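Local coordinates for protein pullulanase (Klebsiella oxytoca, PDB 2YOC) that probably hydrolyses alpha-1,6-glucosidic linkages in pullulan and related branched glucans, as a lipid-membrane-associated enzyme exported by a type 2 secretion system, at residues Ala769-Phe783 with Val958-Gln971. Sequence-based numbering, arbitrary orientation.
Sequences ADLTRLGMAGNLADF and VMKRVDFRNTGSDQ. With SO4 (sulfate ion), chain U.
Arg773 and Phe964 lie at the heart of a buried, mostly apolar interface between domains: the last turns of helix 762-776 and the loop after it, which follow the sixth strand of the catalytic (beta/alpha)8 barrel, pack on helix 955-961 and edge strand 962-965 of the C-terminal beta domain. The aliphatic part of Arg773 lies over one face of the Phe964 ring, and its CB makes a CH-pi contact 3.8 Å from the ring centroid. Ala777 CB meets the rim of the same ring at CZ (3.8 Å) and also sits over the centre of one face of Phe783. Phe783 swings its CG anti to the backbone N (chi1 -174°), which puts Phe783 CE2 in the plane of the Phe964 ring, at its edge, 3.8 Å from Phe964 CE2. Val962 CG1 touches both Ala777 CB and Phe783 CZ, selenomethionine Met959 brings CG to the ring edge at Phe783 CD1, and Leu780 CD1 packs 3.8 Å from Val958 CG1. Gly778, at positive phi, ends the helix in a Schellman motif.

Back toward the start of 769-776 the contact turns polar. A bend at chi3 (-75°) turns the Arg773 guanidinium toward Gln971. Arg773 NH2 gives Gln971 OE1 a fairly straight 3.0 Å bond, near the guanidinium plane but tilted from the carbonyl plane. The same NH2 forms a salt bridge to Asp770 OD1 at 2.7 Å. Thr967 CG2 covers one guanidinium face, and a water links NH1 to Arg965 O. Asp770 OD2 is held in turn by Lys788 N. Arg773 thus serves both halves: its methylenes extend the hydrophobic seam, and its charge, probably balanced by Asp770, is fixed between the domains.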
loop_
_atom_site.group_PDB
_atom_site.type_symbol
_atom_site.label_atom_id
_atom_site.label_comp_id
_atom_site.label_asym_id
_atom_site.label_seq_id
_atom_site.Cartn_x
_atom_site.Cartn_y
_atom_site.Cartn_z
ATOM N N ALA B 769 -12.907 3.898 -11.875
ATOM C CA ALA B 769 -12.360 4.900 -12.792
ATOM C C ALA B 769 -10.920 4.509 -13.109
ATOM O O ALA B 769 -10.527 4.487 -14.282
ATOM C CB ALA B 769 -12.395 6.281 -12.152
ATOM N N ASP B 770 -10.159 4.145 -12.062
ATOM C CA ASP B 770 -8.780 3.689 -12.165
ATOM C C ASP B 770 -8.680 2.485 -13.109
ATOM O O ASP B 770 -7.835 2.499 -14.014
ATOM C CB ASP B 770 -8.228 3.327 -10.783
ATOM C CG ASP B 770 -7.748 4.475 -9.901
ATOM O OD1 ASP B 770 -7.845 5.652 -10.333
ATOM O OD2 ASP B 770 -7.249 4.191 -8.790
ATOM N N LEU B 771 -9.573 1.479 -12.940
ATOM C CA LEU B 771 -9.579 0.283 -13.788
ATOM C C LEU B 771 -9.989 0.613 -15.214
ATOM O O LEU B 771 -9.338 0.134 -16.143
ATOM C CB LEU B 771 -10.426 -0.862 -13.201
ATOM C CG LEU B 771 -9.861 -1.642 -11.975
ATOM C CD1 LEU B 771 -10.930 -2.503 -11.344
ATOM C CD2 LEU B 771 -8.677 -2.523 -12.341
ATOM N N THR B 772 -11.000 1.483 -15.394
ATOM C CA THR B 772 -11.443 1.922 -16.721
ATOM C C THR B 772 -10.299 2.614 -17.496
ATOM O O THR B 772 -9.972 2.202 -18.607
ATOM C CB THR B 772 -12.727 2.755 -16.601
ATOM O OG1 THR B 772 -13.707 1.941 -15.947
ATOM C CG2 THR B 772 -13.266 3.244 -17.963
ATOM N N ARG B 773 -9.666 3.627 -16.881
ATOM C CA ARG B 773 -8.549 4.371 -17.476
ATOM C C ARG B 773 -7.470 3.405 -17.940
ATOM O O ARG B 773 -7.134 3.382 -19.124
ATOM C CB ARG B 773 -7.987 5.402 -16.476
ATOM C CG ARG B 773 -8.907 6.631 -16.293
ATOM C CD ARG B 773 -8.263 7.746 -15.496
ATOM N NE ARG B 773 -8.208 7.420 -14.074
ATOM C CZ ARG B 773 -9.011 7.949 -13.162
ATOM N NH1 ARG B 773 -9.914 8.858 -13.513
ATOM N NH2 ARG B 773 -8.903 7.592 -11.887
ATOM N N LEU B 774 -7.002 2.537 -17.029
ATOM C CA LEU B 774 -5.995 1.541 -17.338
ATOM C C LEU B 774 -6.383 0.720 -18.598
ATOM O O LEU B 774 -5.544 0.548 -19.499
ATOM C CB LEU B 774 -5.783 0.644 -16.116
ATOM C CG LEU B 774 -4.637 -0.351 -16.172
ATOM C CD1 LEU B 774 -3.321 0.308 -16.582
ATOM C CD2 LEU B 774 -4.480 -1.038 -14.853
ATOM N N GLY B 775 -7.660 0.295 -18.661
ATOM C CA GLY B 775 -8.229 -0.436 -19.782
ATOM C C GLY B 775 -8.198 0.391 -21.058
ATOM O O GLY B 775 -7.720 -0.085 -22.096
HETATM N N MSE B 776 -8.659 1.673 -20.983
HETATM C CA MSE B 776 -8.648 2.597 -22.129
HETATM C C MSE B 776 -7.226 2.779 -22.688
HETATM O O MSE B 776 -7.076 3.011 -23.889
HETATM C CB MSE B 776 -9.246 3.937 -21.747
HETATM C CG MSE B 776 -10.702 3.820 -21.393
HETATM SE SE MSE B 776 -11.571 5.516 -21.382
HETATM C CE MSE B 776 -11.551 5.920 -23.345
ATOM N N ALA B 777 -6.193 2.618 -21.824
ATOM C CA ALA B 777 -4.798 2.706 -22.215
ATOM C C ALA B 777 -4.224 1.299 -22.512
ATOM O O ALA B 777 -3.020 1.056 -22.377
ATOM C CB ALA B 777 -3.997 3.424 -21.143
ATOM N N GLY B 778 -5.102 0.392 -22.933
ATOM C CA GLY B 778 -4.741 -0.971 -23.313
ATOM C C GLY B 778 -4.298 -1.912 -22.214
ATOM O O GLY B 778 -3.478 -2.789 -22.470
ATOM N N ASN B 779 -4.831 -1.749 -20.985
ATOM C CA ASN B 779 -4.546 -2.600 -19.813
ATOM C C ASN B 779 -3.093 -3.129 -19.693
ATOM O O ASN B 779 -2.856 -4.332 -19.608
ATOM C CB ASN B 779 -5.593 -3.719 -19.698
ATOM C CG ASN B 779 -5.777 -4.143 -18.276
ATOM O OD1 ASN B 779 -6.359 -3.432 -17.450
ATOM N ND2 ASN B 779 -5.207 -5.258 -17.936
ATOM N N LEU B 780 -2.138 -2.214 -19.700
ATOM C CA LEU B 780 -0.717 -2.550 -19.651
ATOM C C LEU B 780 -0.154 -2.697 -18.238
ATOM O O LEU B 780 -0.509 -1.941 -17.354
ATOM C CB LEU B 780 0.096 -1.530 -20.461
ATOM C CG LEU B 780 -0.331 -1.336 -21.922
ATOM C CD1 LEU B 780 0.438 -0.199 -22.574
ATOM C CD2 LEU B 780 -0.152 -2.595 -22.734
ATOM N N ALA B 781 0.736 -3.644 -18.038
ATOM C CA ALA B 781 1.349 -3.906 -16.749
ATOM C C ALA B 781 2.322 -2.821 -16.336
ATOM O O ALA B 781 2.563 -2.652 -15.148
ATOM C CB ALA B 781 2.078 -5.235 -16.806
ATOM N N ASP B 782 2.917 -2.121 -17.291
ATOM C CA ASP B 782 3.943 -1.133 -16.976
ATOM C C ASP B 782 3.534 0.345 -17.070
ATOM O O ASP B 782 4.323 1.242 -16.713
ATOM C CB ASP B 782 5.271 -1.430 -17.719
ATOM C CG ASP B 782 5.835 -2.783 -17.388
ATOM O OD1 ASP B 782 5.898 -3.124 -16.177
ATOM O OD2 ASP B 782 6.147 -3.539 -18.336
ATOM N N PHE B 783 2.294 0.586 -17.531
ATOM C CA PHE B 783 1.725 1.914 -17.678
ATOM C C PHE B 783 1.544 2.569 -16.302
ATOM O O PHE B 783 0.844 2.026 -15.447
ATOM C CB PHE B 783 0.395 1.842 -18.441
ATOM C CG PHE B 783 -0.174 3.201 -18.763
ATOM C CD1 PHE B 783 0.227 3.886 -19.905
ATOM C CD2 PHE B 783 -1.078 3.815 -17.901
ATOM C CE1 PHE B 783 -0.287 5.153 -20.191
ATOM C CE2 PHE B 783 -1.590 5.073 -18.186
ATOM C CZ PHE B 783 -1.211 5.727 -19.342
ATOM N N VAL B 958 2.174 3.698 -26.395
ATOM C CA VAL B 958 1.123 4.036 -25.431
ATOM C C VAL B 958 1.695 4.836 -24.263
ATOM O O VAL B 958 1.259 5.951 -24.024
ATOM C CB VAL B 958 0.290 2.810 -25.003
ATOM C CG1 VAL B 958 -0.708 3.175 -23.909
ATOM C CG2 VAL B 958 -0.430 2.227 -26.206
HETATM N N MSE B 959 2.727 4.315 -23.636
HETATM C CA MSE B 959 3.391 4.927 -22.502
HETATM C C MSE B 959 4.027 6.283 -22.768
HETATM O O MSE B 959 4.001 7.129 -21.875
HETATM C CB MSE B 959 4.390 3.946 -21.925
HETATM C CG MSE B 959 3.704 2.705 -21.393
HETATM SE SE MSE B 959 4.966 1.485 -20.647
HETATM C CE MSE B 959 5.589 2.651 -19.168
ATOM N N LYS B 960 4.568 6.501 -23.989
ATOM C CA LYS B 960 5.215 7.741 -24.430
ATOM C C LYS B 960 4.225 8.805 -24.881
ATOM O O LYS B 960 4.652 9.947 -25.112
ATOM C CB LYS B 960 6.128 7.450 -25.630
ATOM C CG LYS B 960 7.502 6.949 -25.261
ATOM C CD LYS B 960 8.412 6.817 -26.457
ATOM C CE LYS B 960 8.810 5.387 -26.690
ATOM N NZ LYS B 960 10.068 5.272 -27.474
ATOM N N ARG B 961 2.939 8.438 -25.086
ATOM C CA ARG B 961 1.946 9.340 -25.668
ATOM C C ARG B 961 0.622 9.475 -24.902
ATOM O O ARG B 961 -0.034 10.522 -24.968
ATOM C CB ARG B 961 1.636 8.873 -27.111
ATOM C CG ARG B 961 2.809 8.875 -28.069
ATOM C CD ARG B 961 2.411 8.305 -29.411
ATOM N NE ARG B 961 3.507 8.326 -30.380
ATOM C CZ ARG B 961 3.723 9.308 -31.233
ATOM N NH1 ARG B 961 2.890 10.334 -31.295
ATOM N NH2 ARG B 961 4.743 9.251 -32.074
ATOM N N VAL B 962 0.186 8.396 -24.257
ATOM C CA VAL B 962 -1.065 8.351 -23.501
ATOM C C VAL B 962 -0.864 8.726 -22.028
ATOM O O VAL B 962 0.075 8.267 -21.358
ATOM C CB VAL B 962 -1.782 6.995 -23.666
ATOM C CG1 VAL B 962 -3.029 6.905 -22.785
ATOM C CG2 VAL B 962 -2.127 6.739 -25.119
ATOM N N ASP B 963 -1.760 9.595 -21.560
ATOM C CA ASP B 963 -1.898 10.076 -20.191
ATOM C C ASP B 963 -3.349 10.501 -19.968
ATOM O O ASP B 963 -4.123 10.610 -20.929
ATOM C CB ASP B 963 -0.890 11.207 -19.853
ATOM C CG ASP B 963 -0.529 11.388 -18.370
ATOM O OD1 ASP B 963 -0.869 10.496 -17.546
ATOM O OD2 ASP B 963 0.130 12.386 -18.043
ATOM N N PHE B 964 -3.713 10.703 -18.690
ATOM C CA PHE B 964 -5.051 11.078 -18.254
ATOM C C PHE B 964 -5.034 12.246 -17.316
ATOM O O PHE B 964 -4.091 12.407 -16.526
ATOM C CB PHE B 964 -5.733 9.910 -17.533
ATOM C CG PHE B 964 -5.878 8.648 -18.337
ATOM C CD1 PHE B 964 -6.998 8.434 -19.125
ATOM C CD2 PHE B 964 -4.909 7.657 -18.282
ATOM C CE1 PHE B 964 -7.153 7.248 -19.841
ATOM C CE2 PHE B 964 -5.055 6.476 -19.014
ATOM C CZ PHE B 964 -6.171 6.287 -19.798
ATOM N N ARG B 965 -6.134 13.034 -17.378
ATOM C CA ARG B 965 -6.447 14.175 -16.492
ATOM C C ARG B 965 -7.703 13.811 -15.681
ATOM O O ARG B 965 -8.379 12.835 -16.014
ATOM C CB ARG B 965 -6.652 15.493 -17.256
ATOM C CG ARG B 965 -5.802 15.629 -18.500
ATOM C CD ARG B 965 -4.425 16.121 -18.155
ATOM N NE ARG B 965 -4.224 17.509 -18.558
ATOM C CZ ARG B 965 -4.124 18.541 -17.723
ATOM N NH1 ARG B 965 -4.235 18.357 -16.405
ATOM N NH2 ARG B 965 -3.915 19.765 -18.195
ATOM N N ASN B 966 -8.014 14.593 -14.628
ATOM C CA ASN B 966 -9.114 14.368 -13.671
ATOM C C ASN B 966 -8.828 13.063 -12.930
ATOM O O ASN B 966 -9.639 12.139 -12.854
ATOM C CB ASN B 966 -10.516 14.417 -14.305
ATOM C CG ASN B 966 -11.618 14.170 -13.307
ATOM O OD1 ASN B 966 -11.706 14.814 -12.250
ATOM N ND2 ASN B 966 -12.384 13.126 -13.552
ATOM N N THR B 967 -7.601 12.990 -12.459
ATOM C CA THR B 967 -7.053 11.858 -11.749
ATOM C C THR B 967 -6.734 12.316 -10.331
ATOM O O THR B 967 -6.718 13.530 -10.056
ATOM C CB THR B 967 -5.825 11.316 -12.509
ATOM O OG1 THR B 967 -5.003 12.408 -12.929
ATOM C CG2 THR B 967 -6.207 10.509 -13.719
ATOM N N GLY B 968 -6.509 11.345 -9.450
ATOM C CA GLY B 968 -6.167 11.612 -8.066
ATOM C C GLY B 968 -7.321 11.443 -7.109
ATOM O O GLY B 968 -8.387 10.920 -7.470
ATOM N N SER B 969 -7.082 11.886 -5.870
ATOM C CA SER B 969 -8.001 11.798 -4.752
ATOM C C SER B 969 -9.169 12.766 -4.911
ATOM O O SER B 969 -10.311 12.425 -4.603
ATOM C CB SER B 969 -7.249 12.063 -3.450
ATOM O OG SER B 969 -5.957 12.628 -3.654
ATOM N N ASP B 970 -8.878 13.958 -5.432
ATOM C CA ASP B 970 -9.811 15.066 -5.651
ATOM C C ASP B 970 -10.684 14.961 -6.920
ATOM O O ASP B 970 -11.491 15.868 -7.161
ATOM C CB ASP B 970 -9.016 16.395 -5.673
ATOM C CG ASP B 970 -7.855 16.481 -6.675
ATOM O OD1 ASP B 970 -7.385 15.411 -7.158
ATOM O OD2 ASP B 970 -7.374 17.607 -6.928
ATOM N N GLN B 971 -10.520 13.878 -7.721
ATOM C CA GLN B 971 -11.200 13.669 -8.997
ATOM C C GLN B 971 -12.719 13.776 -8.988
ATOM O O GLN B 971 -13.351 13.451 -7.984
ATOM C CB GLN B 971 -10.747 12.359 -9.655
ATOM C CG GLN B 971 -11.343 11.088 -9.051
ATOM C CD GLN B 971 -11.114 9.894 -9.935
ATOM O OE1 GLN B 971 -10.208 9.086 -9.688
ATOM N NE2 GLN B 971 -11.942 9.746 -10.980
HETATM S S SO4 U . -5.247 16.422 -13.196
HETATM O O1 SO4 U . -5.639 15.643 -11.999
HETATM O O2 SO4 U . -4.594 15.518 -14.149
HETATM O O3 SO4 U . -4.282 17.465 -12.835
HETATM O O4 SO4 U . -6.462 17.071 -13.783
HETATM O O HOH W 1 -10.062 10.566 -16.169
#